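Local coordinates for protein Epf (Streptococcus pyogenes, PDB 4ES8) that acts as a cell-surface adhesin, binding to cells through an N-terminal domain that contains a carbohydrate-binding module and a fibronectin-like domain, at residues 131-136 and 174-179; 117-122 and 206-211; 216-221 and 293-298. All coordinates share one frame; numbering follows the deposited sequence.

Interaction 1: 131-136 and 174-179; sequences YRIGSA and KTISFR
Apolar contacts carry this pairing, led by Ile133 on Phe178 in a CH-pi contact. Ile133 CD1 lies over one face of the Phe178 ring, 4.1 Å from its centroid and 25° off the ring normal, so it sits toward the rim at CD1 and CE1. Phe178 CG stands between its own backbone N and carbonyl carbon (chi1 67°), which turns one ring face to Ile133.

Tyr131 packs on Ile176 farther along the strands. In the Ile176 conformer described, one of two, CD1 comes within 3.5 Å of Tyr131 CB and meets the start of the ring obliquely, the two side chains crossing at about a right angle.

The strand axes are 9.2 Å apart at closest approach and diverge by 40°, the spacing of facing sheets in a beta sandwich: strand 127-135 pairs with 186-194 in one sheet, through Arg132 and Gly134, whereas 174-179 lies beside strand 113-123 in the other. The fold is consistent with the carbohydrate-binding module, many of which are beta sandwiches.

The polar ends have partners elsewhere. Lys174 crosses Tyr131 with its aliphatic chain, CE lying 3.5 Å from Tyr131 OH. That hydroxyl is hydrogen-bonded to Gln120 OE1, while Lys174 NZ forms a salt bridge with Glu162.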
loop_
_atom_site.group_PDB
_atom_site.type_symbol
_atom_site.label_atom_id
_atom_site.label_comp_id
_atom_site.label_asym_id
_atom_site.label_seq_id
_atom_site.Cartn_x
_atom_site.Cartn_y
_atom_site.Cartn_z
ATOM N N TYR A 131 -5.961 -7.496 12.194
ATOM C CA TYR A 131 -5.278 -6.527 11.314
ATOM C C TYR A 131 -5.986 -6.544 9.973
ATOM O O TYR A 131 -6.137 -7.613 9.378
ATOM C CB TYR A 131 -3.797 -6.863 11.090
ATOM C CG TYR A 131 -2.977 -7.209 12.318
ATOM C CD1 TYR A 131 -2.967 -6.375 13.439
ATOM C CD2 TYR A 131 -2.120 -8.306 12.317
ATOM C CE1 TYR A 131 -2.150 -6.653 14.538
ATOM C CE2 TYR A 131 -1.303 -8.590 13.403
ATOM C CZ TYR A 131 -1.326 -7.764 14.517
ATOM O OH TYR A 131 -0.533 -8.062 15.598
ATOM N N ARG A 132 -6.412 -5.382 9.502
ATOM C CA ARG A 132 -7.101 -5.311 8.227
ATOM C C ARG A 132 -6.605 -4.162 7.407
ATOM O O ARG A 132 -5.964 -3.268 7.946
ATOM C CB ARG A 132 -8.616 -5.120 8.460
ATOM C CG ARG A 132 -9.335 -6.291 9.144
ATOM C CD ARG A 132 -9.694 -7.411 8.184
ATOM N NE ARG A 132 -10.184 -8.562 8.942
ATOM C CZ ARG A 132 -10.521 -9.712 8.378
ATOM N NH1 ARG A 132 -10.382 -9.881 7.063
ATOM N NH2 ARG A 132 -10.964 -10.721 9.124
ATOM N N ILE A 133 -6.946 -4.158 6.111
ATOM C CA ILE A 133 -6.717 -2.995 5.254
ATOM C C ILE A 133 -8.068 -2.300 5.113
ATOM O O ILE A 133 -9.107 -2.972 5.033
ATOM C CB ILE A 133 -6.120 -3.373 3.873
ATOM C CG1 ILE A 133 -4.865 -4.265 4.038
ATOM C CG2 ILE A 133 -5.808 -2.106 3.033
ATOM C CD1 ILE A 133 -3.729 -3.668 4.853
ATOM N N GLY A 134 -8.066 -0.975 5.077
ATOM C CA GLY A 134 -9.321 -0.274 4.887
ATOM C C GLY A 134 -9.142 1.036 4.148
ATOM O O GLY A 134 -8.033 1.397 3.744
ATOM N N SER A 135 -10.258 1.766 3.988
ATOM C CA SER A 135 -10.170 3.115 3.437
ATOM C C SER A 135 -9.367 4.006 4.388
ATOM O O SER A 135 -9.285 3.726 5.591
ATOM C CB SER A 135 -11.573 3.699 3.297
ATOM O OG SER A 135 -12.254 3.695 4.540
ATOM N N ALA A 136 -8.796 5.110 3.877
ATOM C CA ALA A 136 -8.127 6.028 4.785
ATOM C C ALA A 136 -9.131 6.670 5.716
ATOM O O ALA A 136 -10.289 6.871 5.329
ATOM C CB ALA A 136 -7.422 7.125 3.978
ATOM N N LYS A 174 5.544 -7.768 12.856
ATOM C CA LYS A 174 4.530 -8.271 11.941
ATOM C C LYS A 174 4.789 -7.774 10.529
ATOM O O LYS A 174 5.305 -6.656 10.339
ATOM C CB LYS A 174 3.138 -7.784 12.391
ATOM C CG LYS A 174 2.746 -8.207 13.816
ATOM C CD LYS A 174 2.726 -9.740 14.029
ATOM C CE LYS A 174 2.415 -10.024 15.476
ATOM N NZ LYS A 174 2.614 -11.475 15.784
ATOM N N THR A 175 4.375 -8.569 9.545
ATOM C CA THR A 175 4.472 -8.205 8.132
ATOM C C THR A 175 3.155 -8.514 7.477
ATOM O O THR A 175 2.639 -9.628 7.635
ATOM C CB THR A 175 5.615 -8.966 7.432
ATOM O OG1 THR A 175 6.864 -8.730 8.094
ATOM C CG2 THR A 175 5.728 -8.605 5.935
ATOM N N ILE A 176 2.596 -7.528 6.734
ATOM C CA ILE A 176 1.335 -7.697 6.011
ATOM C C ILE A 176 1.544 -7.235 4.599
ATOM O O ILE A 176 2.035 -6.123 4.404
ATOM C CB ILE A 176 0.158 -6.939 6.669
ATOM C CG1 ILE A 176 -0.051 -7.393 8.134
ATOM C CG2 ILE A 176 -1.139 -7.094 5.827
ATOM C CD1 ILE A 176 -1.095 -6.586 8.936
ATOM N N SER A 177 1.204 -8.078 3.611
ATOM C CA SER A 177 1.349 -7.662 2.220
ATOM C C SER A 177 -0.034 -7.653 1.575
ATOM O O SER A 177 -0.922 -8.385 2.018
ATOM C CB SER A 177 2.310 -8.574 1.465
ATOM O OG SER A 177 1.896 -9.929 1.472
ATOM N N PHE A 178 -0.225 -6.793 0.567
ATOM C CA PHE A 178 -1.505 -6.712 -0.118
ATOM C C PHE A 178 -1.314 -6.010 -1.436
ATOM O O PHE A 178 -0.305 -5.330 -1.647
ATOM C CB PHE A 178 -2.581 -5.987 0.717
ATOM C CG PHE A 178 -2.313 -4.520 0.931
ATOM C CD1 PHE A 178 -1.394 -4.094 1.890
ATOM C CD2 PHE A 178 -2.959 -3.558 0.162
ATOM C CE1 PHE A 178 -1.130 -2.730 2.070
ATOM C CE2 PHE A 178 -2.701 -2.195 0.353
ATOM C CZ PHE A 178 -1.792 -1.793 1.310
ATOM N N ARG A 179 -2.316 -6.136 -2.293
ATOM C CA ARG A 179 -2.361 -5.424 -3.576
ATOM C C ARG A 179 -3.520 -4.439 -3.546
ATOM O O ARG A 179 -4.628 -4.800 -3.119
ATOM C CB ARG A 179 -2.551 -6.431 -4.737
ATOM C CG ARG A 179 -2.675 -5.780 -6.104
ATOM C CD ARG A 179 -2.580 -6.820 -7.226
ATOM N NE ARG A 179 -1.177 -7.209 -7.401
ATOM C CZ ARG A 179 -0.734 -8.095 -8.290
ATOM N NH1 ARG A 179 -1.584 -8.724 -9.094
ATOM N NH2 ARG A 179 0.563 -8.352 -8.383
#

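Interaction 2: 117-122 and 206-211; sequences TFEQGQ and FKNLKI
Strands 117-122 and 206-211 run antiparallel, 162° between their directions and 4.8 Å between their axes, with Thr117-Lys210 and Glu119-Lys207 as hydrogen-bonded pairs and Gln120-Phe206 as a non-hydrogen-bonded one. Thr117 N to Lys210 O and Lys210 N to Thr117 O, both 2.9 Å, close the first pair. Glu119 N to Lys207 O, at 2.8 Å and nearly straight, is matched by Lys207 N to Glu119 O in the second.

Between these pairs the register slips by one residue, a beta bulge that places Asn208 and Leu209 opposite Phe118. Asn208 takes a left-handed backbone conformation at the bulge. A water bridges its carbonyl O to Thr117 OG1, and the same carbonyl receives a CA-H...O contact from Phe118.

The bulge also brings the Asn208 amide alongside Glu119. Asn208 ND2 donates to Glu119 OE2 over 2.8 Å; the carboxylate oxygen lies in the amide plane, but the donor approaches from above the carboxylate plane. Lys207 stretches past the same glutamate, its NZ 4.4 Å from Glu119 OE1, too far for a salt bridge but near enough that its charge may steady the carboxylate.

These are central strands of a beta-sandwich sheet, and Phe118, Gln120, Phe206 and Leu209 reach its buried side. Leu209 CD2, in the one of two conformers described, packs 3.8 Å from Phe118 CB. The Gln120 amide lies beside Phe206, planes 74° apart, with OE1 at the ring edge 3.3 Å from CE1. NE2 of this amide donates in its own plane to Gly121 O, and OE1 is held by Tyr131, whose ring the Phe118 ring meets edge-to-face.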
loop_
_atom_site.group_PDB
_atom_site.type_symbol
_atom_site.label_atom_id
_atom_site.label_comp_id
_atom_site.label_asym_id
_atom_site.label_seq_id
_atom_site.Cartn_x
_atom_site.Cartn_y
_atom_site.Cartn_z
ATOM N N THR A 117 4.898 -3.146 7.729
ATOM C CA THR A 117 5.584 -3.768 8.856
ATOM C C THR A 117 5.293 -2.940 10.079
ATOM O O THR A 117 5.138 -1.725 9.983
ATOM C CB THR A 117 7.093 -3.903 8.610
ATOM O OG1 THR A 117 7.660 -2.624 8.305
ATOM C CG2 THR A 117 7.415 -4.890 7.481
ATOM N N PHE A 118 5.199 -3.589 11.239
ATOM C CA PHE A 118 5.009 -2.880 12.505
ATOM C C PHE A 118 5.334 -3.811 13.621
ATOM O O PHE A 118 5.552 -4.997 13.375
ATOM C CB PHE A 118 3.578 -2.311 12.664
ATOM C CG PHE A 118 2.469 -3.342 12.620
ATOM C CD1 PHE A 118 1.992 -3.819 11.409
ATOM C CD2 PHE A 118 1.912 -3.840 13.794
ATOM C CE1 PHE A 118 0.965 -4.778 11.375
ATOM C CE2 PHE A 118 0.910 -4.820 13.760
ATOM C CZ PHE A 118 0.434 -5.277 12.552
ATOM N N GLU A 119 5.343 -3.287 14.846
ATOM C CA GLU A 119 5.556 -4.139 16.002
ATOM C C GLU A 119 4.254 -4.278 16.755
ATOM O O GLU A 119 3.629 -3.267 17.094
ATOM C CB GLU A 119 6.624 -3.545 16.939
ATOM C CG GLU A 119 7.991 -3.416 16.291
ATOM C CD GLU A 119 9.035 -2.904 17.258
ATOM O OE1 GLU A 119 9.271 -3.569 18.293
ATOM O OE2 GLU A 119 9.652 -1.862 16.952
ATOM N N GLN A 120 3.859 -5.507 17.035
ATOM C CA GLN A 120 2.750 -5.770 17.931
ATOM C C GLN A 120 3.343 -5.688 19.325
ATOM O O GLN A 120 4.186 -6.535 19.686
ATOM C CB GLN A 120 2.115 -7.142 17.661
ATOM C CG GLN A 120 1.094 -7.558 18.716
ATOM C CD GLN A 120 -0.059 -6.586 18.688
ATOM O OE1 GLN A 120 -0.764 -6.482 17.684
ATOM N NE2 GLN A 120 -0.189 -5.782 19.753
ATOM N N GLY A 121 2.989 -4.641 20.057
ATOM C CA GLY A 121 3.422 -4.461 21.440
ATOM C C GLY A 121 2.541 -5.282 22.369
ATOM O O GLY A 121 1.865 -6.239 21.944
ATOM N N GLN A 122 2.535 -4.909 23.656
ATOM C CA GLN A 122 1.794 -5.637 24.685
ATOM C C GLN A 122 0.354 -5.907 24.290
ATOM O O GLN A 122 -0.301 -5.049 23.703
ATOM C CB GLN A 122 1.808 -4.863 26.026
ATOM C CG GLN A 122 1.048 -3.533 25.981
ATOM C CD GLN A 122 1.384 -2.737 27.196
ATOM O OE1 GLN A 122 0.866 -2.985 28.294
ATOM N NE2 GLN A 122 2.320 -1.809 27.032
ATOM N N PHE A 206 0.453 -0.882 19.606
ATOM C CA PHE A 206 1.014 -1.130 18.287
ATOM C C PHE A 206 2.020 -0.043 18.000
ATOM O O PHE A 206 1.769 1.109 18.376
ATOM C CB PHE A 206 -0.083 -1.105 17.204
ATOM C CG PHE A 206 -1.346 -1.825 17.603
ATOM C CD1 PHE A 206 -1.499 -3.187 17.346
ATOM C CD2 PHE A 206 -2.394 -1.135 18.223
ATOM C CE1 PHE A 206 -2.688 -3.846 17.685
ATOM C CE2 PHE A 206 -3.594 -1.792 18.548
ATOM C CZ PHE A 206 -3.735 -3.145 18.269
ATOM N N LYS A 207 3.146 -0.359 17.370
ATOM C CA LYS A 207 4.105 0.729 17.161
ATOM C C LYS A 207 5.007 0.533 15.965
ATOM O O LYS A 207 5.060 -0.557 15.392
ATOM C CB LYS A 207 4.993 0.908 18.418
ATOM C CG LYS A 207 5.770 -0.335 18.813
ATOM C CD LYS A 207 6.479 -0.123 20.168
ATOM C CE LYS A 207 7.056 -1.422 20.662
ATOM N NZ LYS A 207 7.979 -1.220 21.814
ATOM N N ASN A 208 5.703 1.615 15.585
ATOM C CA ASN A 208 6.749 1.636 14.536
ATOM C C ASN A 208 6.214 1.083 13.206
ATOM O O ASN A 208 6.715 0.094 12.651
ATOM C CB ASN A 208 7.985 0.889 15.029
ATOM C CG ASN A 208 8.612 1.621 16.201
ATOM O OD1 ASN A 208 8.589 2.868 16.287
ATOM N ND2 ASN A 208 9.203 0.878 17.111
ATOM N N LEU A 209 5.191 1.781 12.720
ATOM C CA LEU A 209 4.476 1.422 11.497
ATOM C C LEU A 209 5.220 1.923 10.262
ATOM O O LEU A 209 5.683 3.070 10.228
ATOM C CB LEU A 209 3.052 1.987 11.554
ATOM C CG LEU A 209 2.290 1.632 12.849
ATOM C CD1 LEU A 209 1.778 2.866 13.566
ATOM C CD2 LEU A 209 1.199 0.649 12.606
ATOM N N LYS A 210 5.351 1.059 9.257
ATOM C CA LYS A 210 6.019 1.394 7.986
ATOM C C LYS A 210 5.264 0.737 6.853
ATOM O O LYS A 210 4.651 -0.310 7.067
ATOM C CB LYS A 210 7.489 0.902 7.958
ATOM C CG LYS A 210 8.466 1.638 8.879
ATOM C CD LYS A 210 9.850 0.952 8.843
ATOM C CE LYS A 210 10.674 1.379 10.035
ATOM N NZ LYS A 210 12.097 0.971 9.895
ATOM N N ILE A 211 5.332 1.315 5.638
ATOM C CA ILE A 211 4.761 0.673 4.454
ATOM C C ILE A 211 5.630 1.041 3.268
ATOM O O ILE A 211 5.981 2.211 3.109
ATOM C CB ILE A 211 3.263 0.965 4.201
ATOM C CG1 ILE A 211 2.734 0.206 2.963
ATOM C CG2 ILE A 211 2.971 2.483 4.112
ATOM C CD1 ILE A 211 1.226 0.442 2.660
HETATM O O HOH W 1 8.090 -1.391 10.738
#

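Interaction 3: 216-221 and 293-298; sequences NPSQLD and VSIKQK
Ile295 reaches across to Ser218 with both of its branches. Its CD1 lies 3.5 Å from Ser218 O and 3.7 Å from Ser218 OG, and CG2 approaches the same two oxygens. With CG1 anti to the carbonyl carbon (chi1 -57°) and the chain then extended, CD1 also reaches the backbone of Gln219 and Leu220. Next to it Pro217 CB rests 3.6 Å from Ile295 O and 4.0 Å from Ile295 CG2, then borders CB of Gln297. Farther along, Leu220 and Val293 cross at about a right angle, Leu220 CD2 meeting Val293 CG2 at 4.0 Å.

The two chain directions are 159° apart, yet the segments do not form one sheet: 219-220 pairs with strand 231-237, whereas 293-297 lies between strands 248-253 and 307-310. The contact therefore joins the two sheets of the C-terminal beta sandwich, consistent with the fibronectin-like domain, at the end where the chain enters it. Phe307 and Phe309 extend the apolar layer around Leu220, and Phe309 also touches Val293.

A second shell positions the polar groups. Asp248 receives hydrogen bonds from both segments, Ser218 OG at OD2 and Gln297 NE2 at OD1, so one carboxylate bridges the Ser218 and Gln297 side chains, next to Ile295. Gln297 OE1 in turn accepts from the backbone N of Gln299 and of Ser300, fixing the rotation of its amide.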
loop_
_atom_site.group_PDB
_atom_site.type_symbol
_atom_site.label_atom_id
_atom_site.label_comp_id
_atom_site.label_asym_id
_atom_site.label_seq_id
_atom_site.Cartn_x
_atom_site.Cartn_y
_atom_site.Cartn_z
ATOM N N ASN A 216 6.693 -5.714 -8.377
ATOM C CA ASN A 216 7.690 -6.187 -9.331
ATOM C C ASN A 216 7.534 -5.439 -10.631
ATOM O O ASN A 216 6.404 -5.224 -11.090
ATOM C CB ASN A 216 7.538 -7.688 -9.582
ATOM C CG ASN A 216 7.899 -8.505 -8.377
ATOM O OD1 ASN A 216 8.934 -8.286 -7.740
ATOM N ND2 ASN A 216 7.035 -9.448 -8.039
ATOM N N PRO A 217 8.651 -5.074 -11.281
ATOM C CA PRO A 217 8.530 -4.423 -12.589
ATOM C C PRO A 217 7.905 -5.375 -13.600
ATOM O O PRO A 217 8.044 -6.602 -13.474
ATOM C CB PRO A 217 9.975 -4.096 -12.971
ATOM C CG PRO A 217 10.811 -5.059 -12.196
ATOM C CD PRO A 217 10.060 -5.296 -10.901
ATOM N N SER A 218 7.232 -4.811 -14.598
ATOM C CA SER A 218 6.674 -5.581 -15.703
ATOM C C SER A 218 7.837 -6.218 -16.508
ATOM O O SER A 218 9.033 -5.931 -16.274
ATOM C CB SER A 218 5.842 -4.669 -16.593
ATOM O OG SER A 218 6.657 -3.639 -17.137
ATOM N N GLN A 219 7.463 -7.060 -17.464
ATOM C CA GLN A 219 8.419 -7.748 -18.328
ATOM C C GLN A 219 8.124 -7.452 -19.770
ATOM O O GLN A 219 6.983 -7.145 -20.106
ATOM C CB GLN A 219 8.378 -9.277 -18.109
ATOM C CG GLN A 219 8.778 -9.724 -16.704
ATOM C CD GLN A 219 7.586 -9.909 -15.804
ATOM O OE1 GLN A 219 6.570 -10.489 -16.195
ATOM N NE2 GLN A 219 7.698 -9.458 -14.565
ATOM N N LEU A 220 9.143 -7.571 -20.634
ATOM C CA LEU A 220 8.889 -7.355 -22.055
ATOM C C LEU A 220 8.297 -8.650 -22.639
ATOM O O LEU A 220 8.923 -9.707 -22.547
ATOM C CB LEU A 220 10.175 -6.969 -22.817
ATOM C CG LEU A 220 9.964 -6.645 -24.318
ATOM C CD1 LEU A 220 9.241 -5.322 -24.513
ATOM C CD2 LEU A 220 11.301 -6.658 -25.090
ATOM N N ASP A 221 7.094 -8.556 -23.208
ATOM C CA ASP A 221 6.422 -9.674 -23.869
ATOM C C ASP A 221 6.949 -9.759 -25.286
ATOM O O ASP A 221 7.357 -10.830 -25.723
ATOM C CB ASP A 221 4.890 -9.492 -23.850
ATOM C CG ASP A 221 4.083 -10.699 -24.305
ATOM O OD1 ASP A 221 4.637 -11.828 -24.302
ATOM O OD2 ASP A 221 2.874 -10.528 -24.585
ATOM N N VAL A 293 16.063 -4.082 -23.468
ATOM C CA VAL A 293 15.078 -3.373 -22.657
ATOM C C VAL A 293 15.340 -3.712 -21.191
ATOM O O VAL A 293 15.434 -4.890 -20.845
ATOM C CB VAL A 293 13.626 -3.714 -23.064
ATOM C CG1 VAL A 293 12.629 -3.117 -22.073
ATOM C CG2 VAL A 293 13.325 -3.226 -24.484
ATOM N N SER A 294 15.423 -2.678 -20.343
ATOM C CA SER A 294 15.538 -2.818 -18.886
ATOM C C SER A 294 14.380 -2.048 -18.260
ATOM O O SER A 294 14.146 -0.909 -18.648
ATOM C CB SER A 294 16.879 -2.298 -18.390
ATOM O OG SER A 294 16.929 -2.375 -16.972
ATOM N N ILE A 295 13.647 -2.667 -17.305
ATOM C CA ILE A 295 12.488 -1.999 -16.713
ATOM C C ILE A 295 12.727 -1.819 -15.220
ATOM O O ILE A 295 12.971 -2.797 -14.502
ATOM C CB ILE A 295 11.191 -2.793 -17.005
ATOM C CG1 ILE A 295 10.985 -2.983 -18.549
ATOM C CG2 ILE A 295 9.959 -2.105 -16.389
ATOM C CD1 ILE A 295 9.825 -3.873 -18.978
ATOM N N LYS A 296 12.621 -0.569 -14.750
ATOM C CA LYS A 296 12.808 -0.270 -13.334
ATOM C C LYS A 296 11.484 0.158 -12.758
ATOM O O LYS A 296 10.858 1.054 -13.312
ATOM C CB LYS A 296 13.841 0.854 -13.159
ATOM C CG LYS A 296 14.064 1.251 -11.682
ATOM C CD LYS A 296 15.000 2.460 -11.597
ATOM C CE LYS A 296 15.256 2.910 -10.185
ATOM N NZ LYS A 296 15.715 4.326 -10.151
ATOM N N GLN A 297 11.023 -0.506 -11.678
ATOM C CA GLN A 297 9.789 -0.070 -11.027
ATOM C C GLN A 297 10.172 1.160 -10.186
ATOM O O GLN A 297 10.906 1.002 -9.212
ATOM C CB GLN A 297 9.199 -1.212 -10.192
ATOM C CG GLN A 297 7.666 -1.221 -10.200
ATOM C CD GLN A 297 7.108 0.111 -9.767
ATOM O OE1 GLN A 297 7.397 0.560 -8.650
ATOM N NE2 GLN A 297 6.426 0.828 -10.676
ATOM N N LYS A 298 9.732 2.370 -10.575
ATOM C CA LYS A 298 10.234 3.577 -9.895
ATOM C C LYS A 298 9.862 3.673 -8.436
ATOM O O LYS A 298 10.607 4.285 -7.671
ATOM C CB LYS A 298 9.774 4.846 -10.591
ATOM C CG LYS A 298 10.436 5.110 -11.923
ATOM C CD LYS A 298 9.767 6.329 -12.492
ATOM C CE LYS A 298 10.702 7.157 -13.295
ATOM N NZ LYS A 298 10.022 8.410 -13.715
#

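How the interactions relate
Following the chain from the N terminus, strand 113-123 comes first and supplies one side of interaction 2. The chain then turns into strand 127-135, and interaction 1 closes a loop of 37 intervening residues when 174-179 arrives. Only later does 206-211 close interaction 2, so the smaller loop lies wholly within the larger. The two meet directly, since strand 172-180 is the sheet neighbour of 113-123: interaction 2 is made within that sheet, and interaction 1 ties it to the facing one. Interaction 3 follows in series after strand 202-213, closing a loop of 71 residues and joining the two sheets of the second domain, about 31 Å from interaction 2, centre to centre, without touching either contact.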